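Local coordinates for putative Nitroreductase (Anabaena variabilis ATCC 29413, PDB 3EO7), which binds flavin mononucleotide and probably acts as an FMN-dependent oxidoreductase of the nitroreductase family, at residues M88-G92 against N93-L97; C387-Q390 against G391-A394; E216-N219 against D220-I224; A257-T260 against N261-V265. All blocks are in the same frame, centred on the assembly; numbering follows the deposited sequence. Where two conformers were deposited one is given.

Interaction 1: residues M88-G92 against N93-L97; sequences MPSMG and NTVYL. With FMN (flavin mononucleotide), chain B.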
loop_
_atom_site.group_PDB
_atom_site.type_symbol
_atom_site.label_atom_id
_atom_site.label_comp_id
_atom_site.label_asym_id
_atom_site.label_seq_id
_atom_site.Cartn_x
_atom_site.Cartn_y
_atom_site.Cartn_z
HETATM N N MSE A 88 10.979 -17.901 -7.274
HETATM C CA MSE A 88 11.487 -18.660 -6.106
HETATM C C MSE A 88 10.907 -20.075 -6.146
HETATM O O MSE A 88 9.687 -20.207 -6.330
HETATM C CB MSE A 88 10.985 -18.005 -4.814
HETATM C CG MSE A 88 11.966 -17.248 -3.906
HETATM SE SE MSE A 88 13.621 -16.587 -4.662
HETATM C CE MSE A 88 13.804 -14.996 -3.537
ATOM N N PRO A 89 11.747 -21.116 -5.886
ATOM C CA PRO A 89 11.291 -22.498 -5.907
ATOM C C PRO A 89 10.468 -22.726 -4.643
ATOM O O PRO A 89 10.782 -22.158 -3.569
ATOM C CB PRO A 89 12.597 -23.298 -5.859
ATOM C CG PRO A 89 13.496 -22.458 -5.025
ATOM C CD PRO A 89 13.127 -21.010 -5.372
ATOM N N SER A 90 9.423 -23.550 -4.727
ATOM C CA SER A 90 8.608 -23.814 -3.539
ATOM C C SER A 90 7.767 -25.070 -3.714
ATOM O O SER A 90 6.926 -25.119 -4.596
ATOM C CB SER A 90 7.680 -22.640 -3.250
ATOM O OG SER A 90 7.045 -22.807 -1.998
HETATM N N MSE A 91 7.976 -26.059 -2.847
HETATM C CA MSE A 91 7.226 -27.334 -2.893
HETATM C C MSE A 91 6.941 -27.804 -4.305
HETATM O O MSE A 91 5.794 -27.888 -4.746
HETATM C CB MSE A 91 5.952 -27.239 -2.064
HETATM C CG MSE A 91 5.262 -28.576 -1.713
HETATM SE SE MSE A 91 6.247 -29.773 -0.472
HETATM C CE MSE A 91 7.099 -30.807 -1.737
ATOM N N GLY A 92 8.012 -28.129 -5.009
ATOM C CA GLY A 92 7.952 -28.663 -6.358
ATOM C C GLY A 92 7.452 -27.731 -7.441
ATOM O O GLY A 92 7.330 -28.152 -8.588
ATOM N N ASN A 93 7.208 -26.466 -7.091
ATOM C CA ASN A 93 6.660 -25.461 -8.005
ATOM C C ASN A 93 7.426 -24.138 -7.878
ATOM O O ASN A 93 8.414 -24.041 -7.129
ATOM C CB ASN A 93 5.196 -25.171 -7.663
ATOM C CG ASN A 93 4.353 -26.392 -7.632
ATOM O OD1 ASN A 93 3.533 -26.553 -6.727
ATOM N ND2 ASN A 93 4.551 -27.287 -8.600
ATOM N N THR A 94 6.943 -23.119 -8.594
ATOM C CA THR A 94 7.563 -21.789 -8.581
ATOM C C THR A 94 6.584 -20.706 -8.148
ATOM O O THR A 94 5.423 -20.694 -8.557
ATOM C CB THR A 94 8.124 -21.434 -9.960
ATOM O OG1 THR A 94 7.051 -21.404 -10.899
ATOM C CG2 THR A 94 9.125 -22.465 -10.410
ATOM N N VAL A 95 7.042 -19.840 -7.257
ATOM C CA VAL A 95 6.292 -18.692 -6.826
ATOM C C VAL A 95 6.929 -17.560 -7.631
ATOM O O VAL A 95 8.147 -17.521 -7.813
ATOM C CB VAL A 95 6.451 -18.420 -5.314
ATOM C CG1 VAL A 95 5.818 -17.018 -4.895
ATOM C CG2 VAL A 95 5.847 -19.566 -4.530
ATOM N N TYR A 96 6.109 -16.688 -8.172
ATOM C CA TYR A 96 6.636 -15.554 -8.903
ATOM C C TYR A 96 6.472 -14.344 -8.021
ATOM O O TYR A 96 5.346 -14.001 -7.645
ATOM C CB TYR A 96 5.871 -15.348 -10.177
ATOM C CG TYR A 96 6.135 -16.459 -11.115
ATOM C CD1 TYR A 96 7.306 -16.476 -11.851
ATOM C CD2 TYR A 96 5.257 -17.528 -11.223
ATOM C CE1 TYR A 96 7.593 -17.518 -12.708
ATOM C CE2 TYR A 96 5.541 -18.594 -12.088
ATOM C CZ TYR A 96 6.703 -18.561 -12.824
ATOM O OH TYR A 96 7.026 -19.583 -13.682
ATOM N N LEU A 97 7.595 -13.694 -7.723
ATOM C CA LEU A 97 7.601 -12.483 -6.959
ATOM C C LEU A 97 7.375 -11.315 -7.904
ATOM O O LEU A 97 7.652 -11.388 -9.110
ATOM C CB LEU A 97 8.918 -12.321 -6.206
ATOM C CG LEU A 97 9.357 -13.507 -5.340
ATOM C CD1 LEU A 97 10.656 -13.126 -4.626
ATOM C CD2 LEU A 97 8.308 -13.950 -4.330
HETATM N N1 FMN B . 8.541 -10.598 5.379
HETATM C C2 FMN B . 8.962 -11.223 6.540
HETATM O O2 FMN B . 10.000 -11.875 6.565
HETATM N N3 FMN B . 8.251 -11.186 7.710
HETATM C C4 FMN B . 7.046 -10.556 7.802
HETATM O O4 FMN B . 6.542 -10.398 8.929
HETATM C C4A FMN B . 6.584 -9.908 6.658
HETATM N N5 FMN B . 5.346 -9.296 6.669
HETATM C C5A FMN B . 4.922 -8.565 5.540
HETATM C C6 FMN B . 3.737 -7.838 5.549
HETATM C C7 FMN B . 3.304 -7.133 4.426
HETATM C C7M FMN B . 2.055 -6.243 4.508
HETATM C C8 FMN B . 4.068 -7.145 3.266
HETATM C C8M FMN B . 3.755 -6.249 2.085
HETATM C C9 FMN B . 5.275 -7.868 3.230
HETATM C C9A FMN B . 5.700 -8.575 4.369
HETATM N N10 FMN B . 6.886 -9.298 4.338
HETATM C C10 FMN B . 7.332 -9.940 5.462
HETATM C "C1'" FMN B . 7.631 -9.546 3.043
HETATM C "C2'" FMN B . 6.978 -10.593 2.163
HETATM O "O2'" FMN B . 7.310 -11.912 2.651
HETATM C "C3'" FMN B . 7.440 -10.395 0.721
HETATM O "O3'" FMN B . 6.926 -9.162 0.208
HETATM C "C4'" FMN B . 7.090 -11.568 -0.215
HETATM O "O4'" FMN B . 7.746 -12.792 0.220
HETATM C "C5'" FMN B . 7.491 -11.237 -1.640
HETATM O "O5'" FMN B . 8.861 -10.961 -1.754
HETATM P P FMN B . 9.400 -9.583 -2.312
HETATM O O1P FMN B . 8.957 -8.486 -1.348
HETATM O O2P FMN B . 10.915 -9.746 -2.340
HETATM O O3P FMN B . 8.855 -9.342 -3.689
#

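Interaction 2: residues C387-Q390 against G391-A394; sequences CGVQ and GLEA. With ACT (acetate ion), chain O.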
loop_
_atom_site.group_PDB
_atom_site.type_symbol
_atom_site.label_atom_id
_atom_site.label_comp_id
_atom_site.label_asym_id
_atom_site.label_seq_id
_atom_site.Cartn_x
_atom_site.Cartn_y
_atom_site.Cartn_z
ATOM N N CYS A 387 17.989 1.352 16.811
ATOM C CA CYS A 387 18.934 0.508 17.516
ATOM C C CYS A 387 20.344 0.644 17.016
ATOM O O CYS A 387 21.269 0.414 17.780
ATOM C CB CYS A 387 18.540 -0.957 17.407
ATOM S SG CYS A 387 16.925 -1.250 18.178
ATOM N N GLY A 388 20.507 0.988 15.744
ATOM C CA GLY A 388 21.824 1.112 15.134
ATOM C C GLY A 388 21.916 2.145 14.047
ATOM O O GLY A 388 22.058 1.808 12.888
ATOM N N VAL A 389 21.819 3.418 14.409
ATOM C CA VAL A 389 21.947 4.507 13.463
ATOM C C VAL A 389 23.072 5.357 13.991
ATOM O O VAL A 389 22.983 5.927 15.092
ATOM C CB VAL A 389 20.645 5.303 13.262
ATOM C CG1 VAL A 389 20.911 6.529 12.345
ATOM C CG2 VAL A 389 19.555 4.398 12.705
ATOM N N GLN A 390 24.189 5.410 13.269
ATOM C CA GLN A 390 25.306 6.173 13.812
ATOM C C GLN A 390 24.907 7.631 13.927
ATOM O O GLN A 390 24.216 8.188 13.081
ATOM C CB GLN A 390 26.620 6.004 13.056
ATOM C CG GLN A 390 26.636 6.523 11.672
ATOM C CD GLN A 390 28.037 6.947 11.245
ATOM O OE1 GLN A 390 29.041 6.473 11.787
ATOM N NE2 GLN A 390 28.100 7.843 10.277
ATOM N N GLY A 391 25.309 8.215 15.040
ATOM C CA GLY A 391 24.992 9.584 15.363
ATOM C C GLY A 391 23.647 9.797 16.006
ATOM O O GLY A 391 23.274 10.948 16.287
ATOM N N LEU A 392 22.900 8.721 16.243
ATOM C CA LEU A 392 21.621 8.831 16.898
ATOM C C LEU A 392 21.612 7.869 18.090
ATOM O O LEU A 392 21.964 6.687 17.952
ATOM C CB LEU A 392 20.502 8.477 15.899
ATOM C CG LEU A 392 19.090 8.967 16.062
ATOM C CD1 LEU A 392 19.084 10.493 16.224
ATOM C CD2 LEU A 392 18.266 8.526 14.848
ATOM N N GLU A 393 21.249 8.370 19.273
ATOM C CA GLU A 393 21.113 7.501 20.429
ATOM C C GLU A 393 20.042 6.416 20.171
ATOM O O GLU A 393 18.973 6.699 19.622
ATOM C CB GLU A 393 20.710 8.309 21.659
ATOM C CG GLU A 393 21.798 9.220 22.158
ATOM C CD GLU A 393 21.389 10.006 23.369
ATOM O OE1 GLU A 393 20.202 9.948 23.762
ATOM O OE2 GLU A 393 22.256 10.700 23.935
ATOM N N ALA A 394 20.300 5.203 20.658
ATOM C CA ALA A 394 19.314 4.139 20.555
ATOM C C ALA A 394 18.144 4.470 21.474
ATOM O O ALA A 394 18.328 4.885 22.634
ATOM C CB ALA A 394 19.932 2.778 20.938
HETATM C C ACT O . 21.338 11.931 19.119
HETATM O O ACT O . 22.334 11.177 19.177
HETATM O OXT ACT O . 21.529 12.991 18.458
HETATM C CH3 ACT O . 20.041 11.540 19.782
HETATM O O HOH W 1 21.659 3.992 17.293
#

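Interaction 3: residues E216-N219 against D220-I224; sequences EAVN and DLLYI. With ACT (acetate ion), chain Q.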
loop_
_atom_site.group_PDB
_atom_site.type_symbol
_atom_site.label_atom_id
_atom_site.label_comp_id
_atom_site.label_asym_id
_atom_site.label_seq_id
_atom_site.Cartn_x
_atom_site.Cartn_y
_atom_site.Cartn_z
ATOM N N GLU A 216 -20.920 -1.933 -4.180
ATOM C CA GLU A 216 -21.834 -2.787 -4.932
ATOM C C GLU A 216 -21.753 -2.495 -6.442
ATOM O O GLU A 216 -21.753 -3.408 -7.277
ATOM C CB GLU A 216 -23.267 -2.582 -4.427
ATOM C CG GLU A 216 -24.293 -3.479 -5.103
ATOM C CD GLU A 216 -25.713 -3.256 -4.627
ATOM O OE1 GLU A 216 -25.998 -2.296 -3.875
ATOM O OE2 GLU A 216 -26.573 -4.053 -5.052
ATOM N N ALA A 217 -21.744 -1.206 -6.780
ATOM C CA ALA A 217 -21.730 -0.736 -8.162
ATOM C C ALA A 217 -20.445 -1.013 -8.866
ATOM O O ALA A 217 -20.443 -1.404 -10.043
ATOM C CB ALA A 217 -22.050 0.775 -8.217
ATOM N N VAL A 218 -19.330 -0.789 -8.179
ATOM C CA VAL A 218 -18.031 -1.032 -8.791
ATOM C C VAL A 218 -17.847 -2.529 -9.000
ATOM O O VAL A 218 -17.395 -2.961 -10.063
ATOM C CB VAL A 218 -16.896 -0.436 -7.972
ATOM C CG1 VAL A 218 -15.546 -0.799 -8.596
ATOM C CG2 VAL A 218 -17.054 1.105 -7.833
ATOM N N ASN A 219 -18.223 -3.326 -8.006
ATOM C CA ASN A 219 -18.055 -4.775 -8.109
ATOM C C ASN A 219 -18.959 -5.333 -9.196
ATOM O O ASN A 219 -18.567 -6.209 -9.934
ATOM C CB ASN A 219 -18.225 -5.447 -6.747
ATOM C CG ASN A 219 -17.124 -5.010 -5.763
ATOM O OD1 ASN A 219 -16.030 -4.614 -6.205
ATOM N ND2 ASN A 219 -17.420 -5.019 -4.462
ATOM N N ASP A 220 -20.166 -4.795 -9.309
ATOM C CA ASP A 220 -21.063 -5.192 -10.392
ATOM C C ASP A 220 -20.469 -4.844 -11.764
ATOM O O ASP A 220 -20.552 -5.645 -12.719
ATOM C CB ASP A 220 -22.430 -4.503 -10.236
ATOM C CG ASP A 220 -23.303 -5.099 -9.106
ATOM O OD1 ASP A 220 -22.936 -6.126 -8.487
ATOM O OD2 ASP A 220 -24.390 -4.514 -8.856
ATOM N N LEU A 221 -19.922 -3.635 -11.861
ATOM C CA LEU A 221 -19.332 -3.083 -13.108
ATOM C C LEU A 221 -18.211 -3.979 -13.622
ATOM O O LEU A 221 -18.139 -4.275 -14.809
ATOM C CB LEU A 221 -18.851 -1.625 -12.854
ATOM C CG LEU A 221 -18.007 -0.935 -13.938
ATOM C CD1 LEU A 221 -18.223 0.595 -13.948
ATOM C CD2 LEU A 221 -16.574 -1.206 -13.809
ATOM N N LEU A 222 -17.378 -4.471 -12.707
ATOM C CA LEU A 222 -16.289 -5.398 -13.039
ATOM C C LEU A 222 -16.708 -6.847 -13.290
ATOM O O LEU A 222 -15.912 -7.635 -13.812
ATOM C CB LEU A 222 -15.265 -5.414 -11.916
ATOM C CG LEU A 222 -14.463 -4.129 -11.762
ATOM C CD1 LEU A 222 -13.578 -4.241 -10.491
ATOM C CD2 LEU A 222 -13.638 -3.872 -13.041
ATOM N N TYR A 223 -17.935 -7.163 -12.887
ATOM C CA TYR A 223 -18.545 -8.494 -13.009
ATOM C C TYR A 223 -17.813 -9.548 -12.174
ATOM O O TYR A 223 -17.600 -10.687 -12.610
ATOM C CB TYR A 223 -18.691 -8.924 -14.468
ATOM C CG TYR A 223 -19.780 -9.958 -14.649
ATOM C CD1 TYR A 223 -21.116 -9.616 -14.453
ATOM C CD2 TYR A 223 -19.482 -11.268 -15.005
ATOM C CE1 TYR A 223 -22.126 -10.559 -14.600
ATOM C CE2 TYR A 223 -20.484 -12.213 -15.157
ATOM C CZ TYR A 223 -21.797 -11.852 -14.948
ATOM O OH TYR A 223 -22.789 -12.787 -15.101
ATOM N N ILE A 224 -17.483 -9.165 -10.946
ATOM C CA ILE A 224 -16.792 -10.032 -10.015
ATOM C C ILE A 224 -17.750 -10.484 -8.901
ATOM O O ILE A 224 -18.753 -9.812 -8.591
ATOM C CB ILE A 224 -15.524 -9.351 -9.429
ATOM C CG1 ILE A 224 -15.862 -8.089 -8.632
ATOM C CG2 ILE A 224 -14.527 -9.119 -10.559
ATOM C CD1 ILE A 224 -14.700 -7.451 -7.952
HETATM C C ACT Q . -20.382 -5.474 -2.345
HETATM O O ACT Q . -20.009 -5.653 -3.544
HETATM O OXT ACT Q . -19.403 -5.368 -1.433
HETATM C CH3 ACT Q . -21.902 -5.560 -2.161
HETATM O O HOH W 2 -25.949 -5.851 -7.352
#

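Interaction 4: residues A257-T260 against N261-V265; sequences ATET and NYPQV. With ACT (acetate ion), chain H.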
loop_
_atom_site.group_PDB
_atom_site.type_symbol
_atom_site.label_atom_id
_atom_site.label_comp_id
_atom_site.label_asym_id
_atom_site.label_seq_id
_atom_site.Cartn_x
_atom_site.Cartn_y
_atom_site.Cartn_z
ATOM N N ALA A 257 -20.653 4.514 7.128
ATOM C CA ALA A 257 -21.321 4.584 8.418
ATOM C C ALA A 257 -20.387 4.046 9.499
ATOM O O ALA A 257 -19.340 3.479 9.204
ATOM C CB ALA A 257 -22.623 3.701 8.387
ATOM N N THR A 258 -20.796 4.237 10.747
ATOM C CA THR A 258 -20.124 3.702 11.918
ATOM C C THR A 258 -21.124 2.711 12.519
ATOM O O THR A 258 -22.242 3.075 12.895
ATOM C CB THR A 258 -19.743 4.803 12.903
ATOM O OG1 THR A 258 -18.858 5.726 12.250
ATOM C CG2 THR A 258 -19.097 4.223 14.166
ATOM N N GLU A 259 -20.742 1.456 12.580
ATOM C CA GLU A 259 -21.618 0.403 13.059
ATOM C C GLU A 259 -21.267 -0.070 14.462
ATOM O O GLU A 259 -20.268 -0.722 14.667
ATOM C CB GLU A 259 -21.552 -0.800 12.089
ATOM C CG GLU A 259 -22.480 -1.943 12.522
ATOM C CD GLU A 259 -22.153 -3.268 11.839
ATOM O OE1 GLU A 259 -21.354 -3.275 10.907
ATOM O OE2 GLU A 259 -22.672 -4.306 12.268
ATOM N N THR A 260 -22.122 0.229 15.431
ATOM C CA THR A 260 -21.881 -0.192 16.787
ATOM C C THR A 260 -22.796 -1.357 17.197
ATOM O O THR A 260 -22.554 -1.989 18.211
ATOM C CB THR A 260 -22.052 1.009 17.754
ATOM O OG1 THR A 260 -23.336 1.575 17.584
ATOM C CG2 THR A 260 -21.013 2.112 17.465
ATOM N N ASN A 261 -23.815 -1.689 16.402
ATOM C CA ASN A 261 -24.764 -2.764 16.772
ATOM C C ASN A 261 -24.490 -4.103 16.071
ATOM O O ASN A 261 -25.408 -4.821 15.676
ATOM C CB ASN A 261 -26.212 -2.317 16.509
ATOM C CG ASN A 261 -27.255 -3.236 17.174
ATOM O OD1 ASN A 261 -26.951 -3.967 18.120
ATOM N ND2 ASN A 261 -28.494 -3.182 16.684
ATOM N N TYR A 262 -23.224 -4.487 16.006
ATOM C CA TYR A 262 -22.839 -5.704 15.296
ATOM C C TYR A 262 -23.184 -6.942 16.141
ATOM O O TYR A 262 -23.151 -6.893 17.376
ATOM C CB TYR A 262 -21.357 -5.697 14.912
ATOM C CG TYR A 262 -20.429 -5.381 16.042
ATOM C CD1 TYR A 262 -19.929 -6.382 16.869
ATOM C CD2 TYR A 262 -20.032 -4.074 16.298
ATOM C CE1 TYR A 262 -19.086 -6.081 17.908
ATOM C CE2 TYR A 262 -19.172 -3.777 17.341
ATOM C CZ TYR A 262 -18.706 -4.778 18.144
ATOM O OH TYR A 262 -17.861 -4.498 19.200
ATOM N N PRO A 263 -23.494 -8.060 15.465
ATOM C CA PRO A 263 -23.793 -9.283 16.176
ATOM C C PRO A 263 -22.502 -9.989 16.527
ATOM O O PRO A 263 -21.405 -9.487 16.250
ATOM C CB PRO A 263 -24.589 -10.091 15.158
ATOM C CG PRO A 263 -24.041 -9.659 13.833
ATOM C CD PRO A 263 -23.565 -8.242 14.004
ATOM N N GLN A 264 -22.621 -11.138 17.172
ATOM C CA GLN A 264 -21.433 -11.914 17.477
ATOM C C GLN A 264 -21.101 -12.644 16.182
ATOM O O GLN A 264 -21.942 -13.367 15.639
ATOM C CB GLN A 264 -21.645 -12.847 18.684
ATOM C CG GLN A 264 -21.500 -12.092 20.042
ATOM C CD GLN A 264 -20.190 -11.266 20.134
ATOM O OE1 GLN A 264 -20.223 -10.037 20.322
ATOM N NE2 GLN A 264 -19.043 -11.933 19.941
ATOM N N VAL A 265 -19.913 -12.369 15.641
ATOM C CA VAL A 265 -19.488 -12.935 14.359
ATOM C C VAL A 265 -18.407 -13.968 14.615
ATOM O O VAL A 265 -17.331 -13.621 15.080
ATOM C CB VAL A 265 -18.957 -11.831 13.404
ATOM C CG1 VAL A 265 -18.560 -12.433 12.062
ATOM C CG2 VAL A 265 -20.029 -10.739 13.257
HETATM C C ACT H . -19.537 8.537 9.958
HETATM O O ACT H . -19.685 7.288 10.143
HETATM O OXT ACT H . -18.391 9.032 10.054
HETATM C CH3 ACT H . -20.680 9.463 9.638
HETATM O O HOH W 3 -22.580 -4.755 19.213
#

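Interaction 1: residues M88-G92 against N93-L97
A two-residue beta hairpin joins strand 84-90 to strand 93-98, and Met88 and Val95 form a hydrogen-bonded pair of it. Met88 N reaches Val95 O at 2.9 Å, and Val95 N returns to Met88 O at 2.8 Å. Towards the tip, Ser90 N meets Asn93 O at 2.7 Å, and Asn93 N returns to Ser90 O at 2.8 Å. The bend that they close is a type I' turn from Ser90 to Asn93, with Met91 and Gly92 at its corners, both at positive phi; such a turn has the twist that suits a two-residue hairpin. Between the two bonded pairs lies the non-hydrogen-bonded pair Pro89 and Thr94. On the face shared by Met88, Ser90, Asn93 and Val95, the Ser90 CB rests against Val95 CG2 at 3.8 Å. In one of its two conformers Met88, a selenomethionine, brings CE to 3.8 Å from Leu97 CD1. Leu97 belongs to the FMN pocket: its CB lies 3.9 Å from FMN O3P, its CD2 packs near the C5' carbon of the same ligand, and its side chain also touches Arg335, an FMN-binding residue.

Interaction 2: residues C387-Q390 against G391-A394
Cys387 begins the approach to a tight chain reversal, its carbonyl O lying 4.2 Å from the CB of Ala394 on the returning arm. The reversal is a type II beta turn from Val389 to Leu392, linking strand 381-390 to strand 395-400 in the mixed sheet. The backbone of Gly388 is hydrogen-bonded to Leu345 and Ala432, joining the reversal to its neighbours. Val389 supplies both the turn bond and the apolar contact. Its carbonyl O accepts the N-H of Leu392 at 3.0 Å. Its side chain runs beside that of Leu392, both pointing the same way: CG1, set anti to the backbone N (chi1 174°), meets Leu392 CB at 4.1 Å. Phe347 of helix 347-358 touches both side chains, so this apolar pair lies against the helix. Gln390 takes the first corner of the turn, its CB 3.2 Å from Gly391 N, while Gly391 takes the second with a phi of 84°. An acetate ion, probably from the crystallisation liquor, accepts a weak bond from Glu393 N. Inside the bend a water bridges the two arms, accepting from Val389 N at 2.9 Å and lying 2.8 Å from Leu392 O, to which it probably donates.

Interaction 3: residues E216-N219 against D220-I224
Asn219 meets Ile224 where helix 215-222 ends, and its side chain can be followed outward atom by atom. CB lies 3.3 Å from Asp220 N and faces an acetate ion, probably from the crystallisation liquor. Chi1 of -64° sets CG anti to the carbonyl carbon, and the amide then divides its two ends. OD1 lies 3.6 Å from Ile224 CD1 and accepts a hydrogen bond from the backbone N of Ala231. ND2 donates to the acetate O at 2.8 Å, nearly straight at 170°, so the amide is held at both ends. The backbone below it closes in a Schellman motif: Tyr223 turns to positive phi, and Ile224 N reaches back to Asn219 O in a weak bond of 3.3 Å. One turn earlier, Asp220 N bonds to Glu216 O at 2.9 Å. The Glu216 and Asp220 side chains run alongside each other, but their carboxylate planes are 74° apart. A water donates to Glu216 OE2 at 3.0 Å; its approach to Asp220 OD2 is too short to be certain, though it may ease the repulsion. Val218 and Leu222 pack on Ile165 of strand 162-169, Ala231 of strand 229-239 meets Val218, and Leu221 lies against helix 144-150, which places this helix end between sheet and helix.

Interaction 4: residues A257-T260 against N261-V265
Glu259 and Tyr262 make the close part of this loop contact, between strand 229-239 and helix 270-276, where the chain bends without regular secondary structure. Glu259 is stretched out, CG anti to the backbone N (chi1 -179°) and the chain extended beyond it, which carries the carboxylate along to the base of the tyrosine: OE2 lies 3.3 Å from Tyr262 CB. It is the CB end of Tyr262, rather than its ring, that meets the acid. The carboxylate and ring planes stand 77° apart and the two side chains cross at a slant. The ring has a different neighbour from the same residue, because Glu259 O lies in its plane at the edge, 3.7 Å from CD2. His12 of helix 9-16 stacks on the tyrosine ring, and the ring of His6 meets it at a steep angle.

The other side is looser and wetter. Thr260 and Asn261 are exposed at the bend, and a water spans it, lying 2.9 Å from both Thr260 O and Tyr262 O, to which it probably donates. The same water sits 3.7 Å above one face of the Tyr262 ring, over its centre. Further back, Thr258 OG1 donates to an acetate O at 2.8 Å, a ligand probably taken from the crystallisation liquor.

Between the segments themselves there are only contacts and a water-mediated link; Glu259 N is also held by Asp450 OD2. The same OE2 that meets Tyr262 CB is hydrogen-bonded to Tyr273 OH of helix 270-276, so one oxygen serves both and ties the loop to that helix.

Overall arrangement
Four local contacts lie in series along the chain, interactions 1, 3, 4 and 2 in that order, and none touches another. Interaction 1 alone reaches the flavin, through Leu97 of the FMN pocket; the other three lie away from the flavin site. Interactions 1 and 3 fall within the first nitroreductase-like region of the chain, their centres about 32 Å apart, whereas interaction 2 belongs to the second. Interactions 2 and 3 lie on opposite sides of the chain's centre, about 50 Å between centres. Interactions 3 and 4 come closest, with nearest atoms about 13 Å apart. FMN-binding residues Ser102, Arg334 and Gln425 show that both regions contribute to the flavin site.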